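Local atomic coordinates of Pab-dependent poly(a)-specific ribonuclease subunit PAN2 (Neurospora crassa, PDB entry 4CZW), a protein that shortens the poly(A) tails of messenger RNA as the catalytic exonuclease subunit of the Pan2-Pan3 deadenylation complex. Residues A[415-420]-A[426-431]; A[485-490]-A[610-615]; A[491-496]-A[603-608]; A[515-520]-A[524-529]. All blocks are in the same frame, centred on the assembly; numbering follows the deposited sequence.

Contact 1 of 4, residues A[415-420]-A[426-431]; sequences FRDNNP and YELLDR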
# COMPACT_ATOMS: atom_id res chain seq x y z
N PHE A 415 -7.55 -23.56 -4.21
CA PHE A 415 -8.17 -24.88 -4.28
C PHE A 415 -9.64 -24.87 -3.87
O PHE A 415 -10.35 -25.85 -4.08
CB PHE A 415 -7.40 -25.86 -3.39
CG PHE A 415 -5.92 -25.86 -3.63
CD1 PHE A 415 -5.37 -26.52 -4.72
CD2 PHE A 415 -5.07 -25.20 -2.76
CE1 PHE A 415 -4.01 -26.52 -4.94
CE2 PHE A 415 -3.70 -25.20 -2.97
CZ PHE A 415 -3.17 -25.86 -4.06
N ARG A 416 -10.09 -23.76 -3.29
CA ARG A 416 -11.46 -23.67 -2.78
C ARG A 416 -12.49 -23.56 -3.90
O ARG A 416 -12.26 -22.86 -4.89
CB ARG A 416 -11.60 -22.48 -1.82
CG ARG A 416 -12.96 -22.37 -1.17
CD ARG A 416 -13.00 -21.28 -0.10
NE ARG A 416 -12.11 -21.58 1.02
CZ ARG A 416 -10.91 -21.04 1.19
NH1 ARG A 416 -10.45 -20.15 0.31
NH2 ARG A 416 -10.17 -21.37 2.24
N ASP A 417 -13.61 -24.25 -3.74
CA ASP A 417 -14.69 -24.21 -4.72
C ASP A 417 -15.98 -23.67 -4.11
O ASP A 417 -16.55 -24.28 -3.20
CB ASP A 417 -14.93 -25.61 -5.30
CG ASP A 417 -16.01 -25.61 -6.38
OD1 ASP A 417 -16.21 -24.56 -7.02
OD2 ASP A 417 -16.64 -26.67 -6.59
N ASN A 418 -16.43 -22.53 -4.62
CA ASN A 418 -17.68 -21.92 -4.16
C ASN A 418 -18.60 -21.62 -5.33
O ASN A 418 -19.47 -20.75 -5.24
CB ASN A 418 -17.40 -20.65 -3.36
CG ASN A 418 -16.64 -20.92 -2.08
OD1 ASN A 418 -16.80 -21.97 -1.46
ND2 ASN A 418 -15.80 -19.97 -1.68
N ASN A 419 -18.42 -22.34 -6.43
CA ASN A 419 -19.22 -22.15 -7.63
C ASN A 419 -20.46 -23.05 -7.63
O ASN A 419 -20.34 -24.27 -7.68
CB ASN A 419 -18.37 -22.42 -8.88
CG ASN A 419 -19.08 -22.04 -10.16
OD1 ASN A 419 -20.09 -21.33 -10.15
ND2 ASN A 419 -18.56 -22.52 -11.29
N PRO A 420 -21.65 -22.43 -7.56
CA PRO A 420 -22.92 -23.16 -7.51
C PRO A 420 -23.21 -23.96 -8.78
O PRO A 420 -23.73 -25.07 -8.70
CB PRO A 420 -23.96 -22.04 -7.34
CG PRO A 420 -23.29 -20.81 -7.87
CD PRO A 420 -21.84 -20.97 -7.51
N TYR A 426 -13.52 -24.30 -16.28
CA TYR A 426 -12.22 -24.48 -15.65
C TYR A 426 -12.19 -25.73 -14.78
O TYR A 426 -13.23 -26.21 -14.33
CB TYR A 426 -11.85 -23.25 -14.82
CG TYR A 426 -12.80 -22.97 -13.67
CD1 TYR A 426 -13.95 -22.21 -13.87
CD2 TYR A 426 -12.55 -23.46 -12.40
CE1 TYR A 426 -14.82 -21.95 -12.83
CE2 TYR A 426 -13.42 -23.21 -11.35
CZ TYR A 426 -14.55 -22.45 -11.57
OH TYR A 426 -15.41 -22.20 -10.53
N GLU A 427 -10.99 -26.24 -14.53
CA GLU A 427 -10.80 -27.37 -13.63
C GLU A 427 -9.78 -27.00 -12.56
O GLU A 427 -8.59 -26.90 -12.85
CB GLU A 427 -10.36 -28.61 -14.40
CG GLU A 427 -11.35 -29.06 -15.46
CD GLU A 427 -10.90 -30.32 -16.18
OE1 GLU A 427 -9.96 -30.98 -15.70
OE2 GLU A 427 -11.49 -30.65 -17.23
N LEU A 428 -10.26 -26.81 -11.34
CA LEU A 428 -9.43 -26.35 -10.23
C LEU A 428 -8.20 -27.22 -10.00
O LEU A 428 -8.19 -28.41 -10.32
CB LEU A 428 -10.25 -26.29 -8.94
CG LEU A 428 -11.36 -25.24 -8.88
CD1 LEU A 428 -12.15 -25.37 -7.59
CD2 LEU A 428 -10.78 -23.84 -9.02
N LEU A 429 -7.16 -26.62 -9.44
CA LEU A 429 -5.93 -27.33 -9.12
C LEU A 429 -6.17 -28.40 -8.07
O LEU A 429 -6.89 -28.18 -7.09
CB LEU A 429 -4.85 -26.36 -8.63
CG LEU A 429 -4.31 -25.35 -9.64
CD1 LEU A 429 -3.35 -24.38 -8.96
CD2 LEU A 429 -3.64 -26.05 -10.81
N ASP A 430 -5.57 -29.57 -8.26
CA ASP A 430 -5.64 -30.63 -7.26
C ASP A 430 -4.74 -30.26 -6.09
O ASP A 430 -3.58 -29.92 -6.27
CB ASP A 430 -5.24 -31.97 -7.86
CG ASP A 430 -5.47 -33.13 -6.91
OD1 ASP A 430 -6.62 -33.60 -6.81
OD2 ASP A 430 -4.49 -33.57 -6.26
N ARG A 431 -5.30 -30.34 -4.88
CA ARG A 431 -4.60 -29.91 -3.68
C ARG A 431 -3.37 -30.76 -3.39
O ARG A 431 -2.44 -30.32 -2.71
CB ARG A 431 -5.55 -29.94 -2.48
CG ARG A 431 -5.12 -29.08 -1.31
CD ARG A 431 -6.09 -29.23 -0.14
NE ARG A 431 -7.47 -29.06 -0.56
CZ ARG A 431 -8.13 -27.90 -0.53
NH1 ARG A 431 -7.52 -26.80 -0.11
NH2 ARG A 431 -9.39 -27.84 -0.93

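Contact 2 of 4, residues A[485-490]-A[610-615]; sequences SREGVA and TALKLY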
# COMPACT_ATOMS: atom_id res chain seq x y z
N SER A 485 -0.11 -33.14 -17.80
CA SER A 485 -1.06 -33.87 -18.64
C SER A 485 -2.22 -33.00 -19.09
O SER A 485 -2.70 -33.13 -20.22
CB SER A 485 -1.60 -35.09 -17.88
OG SER A 485 -2.21 -34.70 -16.66
N ARG A 486 -2.67 -32.11 -18.21
CA ARG A 486 -3.76 -31.20 -18.54
C ARG A 486 -3.23 -29.83 -18.94
O ARG A 486 -3.78 -28.80 -18.56
CB ARG A 486 -4.73 -31.07 -17.36
CG ARG A 486 -5.65 -32.26 -17.19
CD ARG A 486 -6.65 -32.04 -16.07
NE ARG A 486 -6.01 -31.98 -14.76
CZ ARG A 486 -6.67 -31.76 -13.63
NH1 ARG A 486 -7.98 -31.59 -13.63
NH2 ARG A 486 -6.00 -31.73 -12.48
N GLU A 487 -2.14 -29.83 -19.71
CA GLU A 487 -1.59 -28.59 -20.25
C GLU A 487 -2.58 -27.94 -21.20
O GLU A 487 -3.03 -28.57 -22.16
CB GLU A 487 -0.26 -28.86 -20.96
CG GLU A 487 0.36 -27.63 -21.60
CD GLU A 487 1.61 -27.95 -22.39
OE1 GLU A 487 1.99 -29.14 -22.44
OE2 GLU A 487 2.22 -27.02 -22.96
N GLY A 488 -2.93 -26.69 -20.93
CA GLY A 488 -3.90 -25.98 -21.74
C GLY A 488 -5.24 -25.85 -21.04
O GLY A 488 -6.08 -25.04 -21.43
N VAL A 489 -5.44 -26.65 -20.00
CA VAL A 489 -6.68 -26.62 -19.24
C VAL A 489 -6.65 -25.54 -18.17
O VAL A 489 -5.72 -25.46 -17.37
CB VAL A 489 -6.96 -27.98 -18.57
CG1 VAL A 489 -8.28 -27.94 -17.81
CG2 VAL A 489 -6.98 -29.09 -19.61
N ALA A 490 -7.67 -24.69 -18.16
CA ALA A 490 -7.76 -23.59 -17.21
C ALA A 490 -8.09 -24.08 -15.81
O ALA A 490 -8.91 -24.98 -15.64
CB ALA A 490 -8.79 -22.57 -17.68
N THR A 610 -3.33 -19.76 -26.75
CA THR A 610 -2.64 -19.34 -27.96
C THR A 610 -1.21 -18.91 -27.66
O THR A 610 -0.27 -19.32 -28.35
CB THR A 610 -3.38 -18.17 -28.65
OG1 THR A 610 -4.70 -18.59 -29.02
CG2 THR A 610 -2.63 -17.72 -29.90
N ALA A 611 -1.05 -18.08 -26.64
CA ALA A 611 0.26 -17.60 -26.23
C ALA A 611 1.15 -18.76 -25.78
O ALA A 611 2.35 -18.77 -26.04
CB ALA A 611 0.13 -16.58 -25.11
N LEU A 612 0.54 -19.73 -25.11
CA LEU A 612 1.27 -20.92 -24.66
C LEU A 612 1.75 -21.73 -25.85
O LEU A 612 2.88 -22.23 -25.86
CB LEU A 612 0.39 -21.78 -23.75
CG LEU A 612 1.04 -23.04 -23.19
CD1 LEU A 612 2.27 -22.68 -22.37
CD2 LEU A 612 0.05 -23.84 -22.36
N LYS A 613 0.90 -21.87 -26.86
CA LYS A 613 1.26 -22.56 -28.09
C LYS A 613 2.40 -21.84 -28.80
O LYS A 613 3.32 -22.48 -29.33
CB LYS A 613 0.06 -22.67 -29.03
CG LYS A 613 -1.02 -23.64 -28.57
CD LYS A 613 -2.17 -23.68 -29.56
CE LYS A 613 -3.19 -24.75 -29.20
NZ LYS A 613 -4.31 -24.79 -30.17
N LEU A 614 2.34 -20.52 -28.81
CA LEU A 614 3.37 -19.70 -29.45
C LEU A 614 4.72 -19.86 -28.76
O LEU A 614 5.76 -19.87 -29.41
CB LEU A 614 2.95 -18.23 -29.45
CG LEU A 614 1.83 -17.84 -30.43
CD1 LEU A 614 1.42 -16.40 -30.21
CD2 LEU A 614 2.28 -18.07 -31.86
N TYR A 615 4.69 -19.98 -27.43
CA TYR A 615 5.92 -20.17 -26.67
C TYR A 615 6.53 -21.54 -26.93
O TYR A 615 7.75 -21.69 -26.97
CB TYR A 615 5.68 -19.98 -25.18
CG TYR A 615 6.91 -20.28 -24.34
CD1 TYR A 615 7.97 -19.39 -24.30
CD2 TYR A 615 7.00 -21.45 -23.61
CE1 TYR A 615 9.10 -19.66 -23.54
CE2 TYR A 615 8.13 -21.73 -22.85
CZ TYR A 615 9.17 -20.83 -22.82
OH TYR A 615 10.29 -21.10 -22.06

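Contact 3 of 4, residues A[491-496]-A[603-608]; sequences FIDDYI and DSIEDA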
# COMPACT_ATOMS: atom_id res chain seq x y z
N PHE A 491 -7.46 -23.48 -14.81
CA PHE A 491 -7.77 -23.78 -13.42
C PHE A 491 -8.32 -22.54 -12.73
O PHE A 491 -8.79 -22.60 -11.59
CB PHE A 491 -6.55 -24.33 -12.68
CG PHE A 491 -5.39 -23.37 -12.61
CD1 PHE A 491 -4.46 -23.31 -13.65
CD2 PHE A 491 -5.21 -22.55 -11.51
CE1 PHE A 491 -3.39 -22.44 -13.58
CE2 PHE A 491 -4.14 -21.68 -11.45
CZ PHE A 491 -3.23 -21.62 -12.48
N ILE A 492 -8.24 -21.41 -13.42
CA ILE A 492 -8.86 -20.17 -12.96
C ILE A 492 -9.58 -19.49 -14.12
O ILE A 492 -8.97 -19.20 -15.15
CB ILE A 492 -7.84 -19.19 -12.36
CG1 ILE A 492 -7.23 -19.75 -11.08
CG2 ILE A 492 -8.50 -17.85 -12.07
CD1 ILE A 492 -6.21 -18.84 -10.44
N ASP A 493 -10.87 -19.23 -13.95
CA ASP A 493 -11.64 -18.47 -14.93
C ASP A 493 -12.68 -17.64 -14.20
O ASP A 493 -13.89 -17.88 -14.32
CB ASP A 493 -12.30 -19.40 -15.95
CG ASP A 493 -12.91 -18.64 -17.12
OD1 ASP A 493 -12.42 -17.54 -17.44
OD2 ASP A 493 -13.89 -19.15 -17.71
N ASP A 494 -12.21 -16.65 -13.45
CA ASP A 494 -13.08 -15.84 -12.61
C ASP A 494 -13.64 -14.62 -13.33
O ASP A 494 -12.90 -13.89 -13.99
CB ASP A 494 -12.34 -15.39 -11.35
CG ASP A 494 -11.89 -16.55 -10.49
OD1 ASP A 494 -12.53 -17.63 -10.56
OD2 ASP A 494 -10.90 -16.39 -9.74
N TYR A 495 -14.94 -14.42 -13.20
CA TYR A 495 -15.58 -13.18 -13.63
C TYR A 495 -15.73 -12.29 -12.40
O TYR A 495 -15.97 -12.77 -11.30
CB TYR A 495 -16.93 -13.45 -14.29
CG TYR A 495 -16.83 -14.01 -15.69
CD1 TYR A 495 -16.31 -15.28 -15.92
CD2 TYR A 495 -17.27 -13.28 -16.78
CE1 TYR A 495 -16.23 -15.80 -17.20
CE2 TYR A 495 -17.19 -13.79 -18.07
CZ TYR A 495 -16.67 -15.05 -18.27
OH TYR A 495 -16.58 -15.56 -19.54
N ILE A 496 -15.58 -10.98 -12.59
CA ILE A 496 -15.52 -10.06 -11.46
C ILE A 496 -16.83 -9.34 -11.20
O ILE A 496 -17.35 -8.64 -12.08
CB ILE A 496 -14.42 -9.01 -11.67
CG1 ILE A 496 -13.10 -9.69 -12.04
CG2 ILE A 496 -14.26 -8.15 -10.42
CD1 ILE A 496 -12.65 -10.73 -11.05
N ASP A 603 -11.79 -14.60 -26.30
CA ASP A 603 -11.94 -15.38 -25.08
C ASP A 603 -10.59 -15.49 -24.38
O ASP A 603 -9.60 -15.88 -25.00
CB ASP A 603 -12.51 -16.77 -25.39
CG ASP A 603 -12.72 -17.60 -24.14
OD1 ASP A 603 -13.81 -17.52 -23.54
OD2 ASP A 603 -11.79 -18.34 -23.75
N SER A 604 -10.56 -15.14 -23.10
CA SER A 604 -9.30 -15.05 -22.36
C SER A 604 -8.61 -16.40 -22.19
O SER A 604 -7.39 -16.47 -22.08
CB SER A 604 -9.54 -14.41 -20.99
OG SER A 604 -10.56 -15.09 -20.28
N ILE A 605 -9.39 -17.48 -22.16
CA ILE A 605 -8.82 -18.82 -22.05
C ILE A 605 -8.14 -19.21 -23.36
O ILE A 605 -7.02 -19.74 -23.35
CB ILE A 605 -9.89 -19.87 -21.69
CG1 ILE A 605 -10.50 -19.56 -20.32
CG2 ILE A 605 -9.29 -21.27 -21.69
CD1 ILE A 605 -11.53 -20.58 -19.87
N GLU A 606 -8.81 -18.94 -24.47
CA GLU A 606 -8.26 -19.24 -25.79
C GLU A 606 -6.98 -18.45 -26.06
O GLU A 606 -5.99 -19.00 -26.53
CB GLU A 606 -9.29 -18.94 -26.88
CG GLU A 606 -10.52 -19.83 -26.85
CD GLU A 606 -11.49 -19.53 -27.98
OE1 GLU A 606 -11.21 -18.59 -28.76
OE2 GLU A 606 -12.52 -20.22 -28.09
N ASP A 607 -7.02 -17.15 -25.76
CA ASP A 607 -5.87 -16.28 -25.97
C ASP A 607 -4.69 -16.68 -25.09
O ASP A 607 -3.53 -16.48 -25.46
CB ASP A 607 -6.25 -14.82 -25.71
CG ASP A 607 -7.15 -14.25 -26.78
OD1 ASP A 607 -7.79 -15.03 -27.51
OD2 ASP A 607 -7.23 -13.00 -26.88
N ALA A 608 -4.99 -17.25 -23.93
CA ALA A 608 -3.95 -17.74 -23.03
C ALA A 608 -3.33 -19.01 -23.61
O ALA A 608 -2.11 -19.18 -23.58
CB ALA A 608 -4.52 -18.01 -21.65

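Contact 4 of 4, residues A[515-520]-A[524-529]; sequences TDLDPI and RNLVSP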
# COMPACT_ATOMS: atom_id res chain seq x y z
N THR A 515 -24.90 -10.03 -18.33
CA THR A 515 -25.37 -11.23 -17.66
C THR A 515 -24.23 -11.94 -16.93
O THR A 515 -24.40 -12.43 -15.81
CB THR A 515 -26.03 -12.21 -18.65
OG1 THR A 515 -27.13 -11.57 -19.30
CG2 THR A 515 -26.53 -13.46 -17.93
N ASP A 516 -23.06 -11.97 -17.56
CA ASP A 516 -21.88 -12.62 -16.98
C ASP A 516 -21.46 -11.99 -15.66
O ASP A 516 -20.91 -12.66 -14.79
CB ASP A 516 -20.71 -12.58 -17.96
CG ASP A 516 -21.01 -13.28 -19.27
OD1 ASP A 516 -21.08 -14.53 -19.27
OD2 ASP A 516 -21.16 -12.60 -20.30
N LEU A 517 -21.73 -10.70 -15.51
CA LEU A 517 -21.34 -9.97 -14.31
C LEU A 517 -22.51 -9.74 -13.36
O LEU A 517 -22.34 -9.22 -12.26
CB LEU A 517 -20.70 -8.63 -14.68
CG LEU A 517 -19.50 -8.70 -15.62
CD1 LEU A 517 -18.92 -7.31 -15.86
CD2 LEU A 517 -18.43 -9.64 -15.08
N ASP A 518 -23.71 -10.14 -13.79
CA ASP A 518 -24.90 -10.00 -12.97
C ASP A 518 -25.02 -11.17 -11.99
O ASP A 518 -25.22 -12.31 -12.40
CB ASP A 518 -26.16 -9.92 -13.84
CG ASP A 518 -27.42 -9.73 -13.03
OD1 ASP A 518 -27.79 -8.57 -12.76
OD2 ASP A 518 -28.05 -10.75 -12.66
N PRO A 519 -24.92 -10.88 -10.68
CA PRO A 519 -24.89 -11.88 -9.61
C PRO A 519 -26.10 -12.81 -9.59
O PRO A 519 -26.00 -13.93 -9.07
CB PRO A 519 -24.85 -11.03 -8.33
CG PRO A 519 -24.32 -9.71 -8.77
CD PRO A 519 -24.85 -9.51 -10.15
N ILE A 520 -27.22 -12.36 -10.15
CA ILE A 520 -28.45 -13.14 -10.12
C ILE A 520 -28.52 -14.14 -11.28
O ILE A 520 -28.96 -15.28 -11.11
CB ILE A 520 -29.69 -12.23 -10.17
CG1 ILE A 520 -29.64 -11.21 -9.03
CG2 ILE A 520 -30.97 -13.05 -10.10
CD1 ILE A 520 -30.82 -10.27 -9.00
N ARG A 524 -21.36 -17.90 -14.63
CA ARG A 524 -19.92 -17.92 -14.44
C ARG A 524 -19.55 -18.07 -12.97
O ARG A 524 -20.41 -18.03 -12.09
CB ARG A 524 -19.29 -16.65 -14.99
CG ARG A 524 -19.84 -16.20 -16.34
CD ARG A 524 -19.55 -17.22 -17.42
NE ARG A 524 -20.01 -16.76 -18.73
CZ ARG A 524 -19.87 -17.45 -19.86
NH1 ARG A 524 -19.27 -18.64 -19.84
NH2 ARG A 524 -20.32 -16.96 -21.00
N ASN A 525 -18.26 -18.24 -12.71
CA ASN A 525 -17.75 -18.21 -11.34
C ASN A 525 -17.53 -16.77 -10.91
O ASN A 525 -16.39 -16.32 -10.75
CB ASN A 525 -16.45 -19.01 -11.22
CG ASN A 525 -16.00 -19.19 -9.79
OD1 ASN A 525 -16.82 -19.20 -8.87
ND2 ASN A 525 -14.70 -19.32 -9.59
N LEU A 526 -18.63 -16.04 -10.73
CA LEU A 526 -18.57 -14.63 -10.39
C LEU A 526 -18.08 -14.42 -8.96
O LEU A 526 -18.70 -14.90 -8.01
CB LEU A 526 -19.93 -13.97 -10.59
CG LEU A 526 -19.97 -12.44 -10.58
CD1 LEU A 526 -19.17 -11.89 -11.74
CD2 LEU A 526 -21.40 -11.94 -10.63
N VAL A 527 -16.97 -13.71 -8.81
CA VAL A 527 -16.38 -13.48 -7.50
C VAL A 527 -16.08 -12.01 -7.26
O VAL A 527 -16.17 -11.19 -8.17
CB VAL A 527 -15.07 -14.29 -7.32
CG1 VAL A 527 -15.35 -15.78 -7.40
CG2 VAL A 527 -14.05 -13.87 -8.37
N SER A 528 -15.72 -11.68 -6.02
CA SER A 528 -15.34 -10.32 -5.66
C SER A 528 -13.95 -10.01 -6.21
O SER A 528 -13.14 -10.92 -6.41
CB SER A 528 -15.38 -10.13 -4.14
OG SER A 528 -14.32 -10.85 -3.51
N PRO A 529 -13.67 -8.72 -6.48
CA PRO A 529 -12.38 -8.28 -7.03
C PRO A 529 -11.17 -8.78 -6.24
O PRO A 529 -10.20 -9.25 -6.83
CB PRO A 529 -12.47 -6.76 -6.97
CG PRO A 529 -13.92 -6.48 -7.08
CD PRO A 529 -14.61 -7.59 -6.35

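Contact 1 of 4, residues A[415-420]-A[426-431]
Phe415 and Arg431 make one end of this contact, where the long loop between helix 412-415 and strand 441-451 of the exonuclease sheet doubles back on itself without regular secondary structure; an Asx turn shapes its first arm. Arg431 CG lies over one face of the Phe415 ring, a CH-pi contact 4.1 Å from the centroid and 14° off the normal. Beyond CG the arginine bends at chi3 and returns toward the root of the phenylalanine, so that Phe415 CB sits over one face of the guanidinium, 3.4 Å from Arg431 NH1. At the ring edge, Phe415 CD1 meets Leu429 O at 3.3 Å. Cutting Phe415 back to an alanine would probably leave the aliphatic part of Arg431 without its ring face, able to swing, and open a gap beside Leu429. Further along, Leu428 CD1 packs 3.6 Å from Asp417 CB, the two side chains crossing at about a right angle. The far end is polar: Asn419 ND2 gives a weak hydrogen bond to Tyr426 OH at 3.3 Å, bent to 123°, with amide and ring planes only 18° apart.

Outside the loop, Tyr426 rests on Asn525 and Asp493, Leu429 on Phe491, and Arg416 NH2 is bonded to Ser412 OG. What positions Asn419 is the Asx turn together with its OD1 bond to His421 ND1. In that turn Asn419 N reaches Asp417 OD1 at 3.2 Å, coming from above the carboxylate plane.

Contact 2 of 4, residues A[485-490]-A[610-615]
Glu487 stretches obliquely across the end of Leu612, and the touching is done by its aliphatic shaft as well as its head. Glu487 CG lies 3.9 Å from Leu612 CD2, and Glu487 OE2 comes equally near that same methyl, at 3.9 Å. The glutamate has CG anti to its own nitrogen (chi1 177°) and runs fully extended from there, which carries the carboxylate past the leucine instead of stopping short of it. Its charge is answered one helical turn further on, by a salt bridge from Glu487 OE2 to Arg616 NE. Leu612 likewise has CG anti to the backbone N, and with chi2 at 59° its CD2 faces the loop, while it also packs against Leu547 of strand 545-548.

The loop is the connection between antiparallel strands 471-481 and 490-496 of the exonuclease sheet, and it reverses in a type II beta turn from Arg486 to Val489. Val489 N closes that turn onto Arg486 O at 3.1 Å. Gly488 takes its third position with a positive phi of 105°, where any side chain would collide with the carbonyl oxygen of Glu487. Its nitrogen approaches the leucine only loosely, Gly488 N to Leu612 CD2 being 4.4 Å. The turn has a polar tie to helix 604-623 as well, since Gly488 O accepts from NE2 of Gln609, which in sequence falls between Asp607, a probable metal ligand, and Leu612.

Contact 3 of 4, residues A[491-496]-A[603-608]
Asp493 and Ile605 bury most of the surface in this contact, meeting at about a right angle. The end of the isoleucine is laid against the carboxylate, with Ile605 CD1 3.5 Å from Asp493 OD2. Asp493 has CG anti to its backbone N (chi1 -170°), which points the acid from the strand to the first turn of the helix. There its oxygens are taken up by polar neighbours: OD1 by Arg476 in a salt bridge and by Ser478 OG, OD2 by Thr425 OG1. Putting an alanine at Asp493 would probably deprive Arg476 of one of its acids, leave the hydroxyls of Thr425 and Ser478 short a partner, and take away the carboxylate against which Ile605 CD1 packs. Ser604 OG stays 4.2 Å from Asp493 OD1 and is bonded instead to Ser478 OG.

Asp603, also paired with Arg476, is the helix N-cap. Its OD2 uses the anti lone pair to accept from Glu606 N at 3.1 Å, and takes a weaker bond from Ile605 N. The helix so started, 604-623, carries Asp607, a probable catalytic metal ligand, and sets Ser604 against Asp445 and Glu447 of strand 441-451, while strand 471-481, between 441-451 and 490-496 in the sheet, supplies Arg476 and Ser478.

Contact 4 of 4, residues A[515-520]-A[524-529]
Asp516 meets the edge of the Arg524 guanidinium, its OD1 lying in the guanidinium plane, and the two flat groups are turned 30° apart. A single oxygen does the work. Arg524 NE donates to Asp516 OD1 along a nearly straight line (164°), arriving on the anti side and 25° out of the carboxylate plane; the modelled 2.5 Å is shorter than expected, and the exact length is doubtful at this resolution. Arg524 NH2 adds a weak bond to the same Asp516 OD1 at 3.1 Å, so the salt bridge forks onto one atom, while OD2 is held by Thr513 OG1.

Beside the ion pair Leu526 fits its two methyls over the backbone of the other segment. Leu526 CD1 covers Asp516 O, which is also bonded to Ser522 OG, at 3.6 Å and touches Leu517 CD2 at 4.1 Å. The other branch, Leu526 CD2, lies 3.6 Å from Pro519 CA. These residues form a tight connection from the short helix 514-517 to strand 525-527, which runs parallel to strand 490-496 in the exonuclease sheet; an inverse gamma turn centred on Asn525 starts the second arm. Tyr495 of that neighbouring strand packs against Asp516, Arg524 and Leu526 alike.

Chemically, the contact joins an ion pair to apolar packing of Leu526 on the 516-519 backbone, Leu517 and Pro519. The opposite charges probably help keep both Asp516 and Arg524 ionised, and with NE and NH2 sharing one acceptor the guanidinium is likely to be limited in rotation.

All four contacts lie on the exonuclease side of the chain. Contact 1 comes first in sequence, in the loop leading into strand 441-451; the other three fall within the exonuclease region, 515-520 with 524-529 being enclosed by contact 3 and that in turn by contact 2. Contact 3 is central: its centre is about 12 Å from that of contact 2, with which it shares helix 604-623, about 13 Å from contact 4 and 14 Å from contact 1. Strands 490-496 and 525-527 are sheet neighbours, joined by a probable backbone hydrogen bond from Val527 N to Tyr495 O. Contacts 2 and 4 do not touch. The entering loop, through Glu427 and Tyr426, thus lies against the sheet bearing the probable metal ligands.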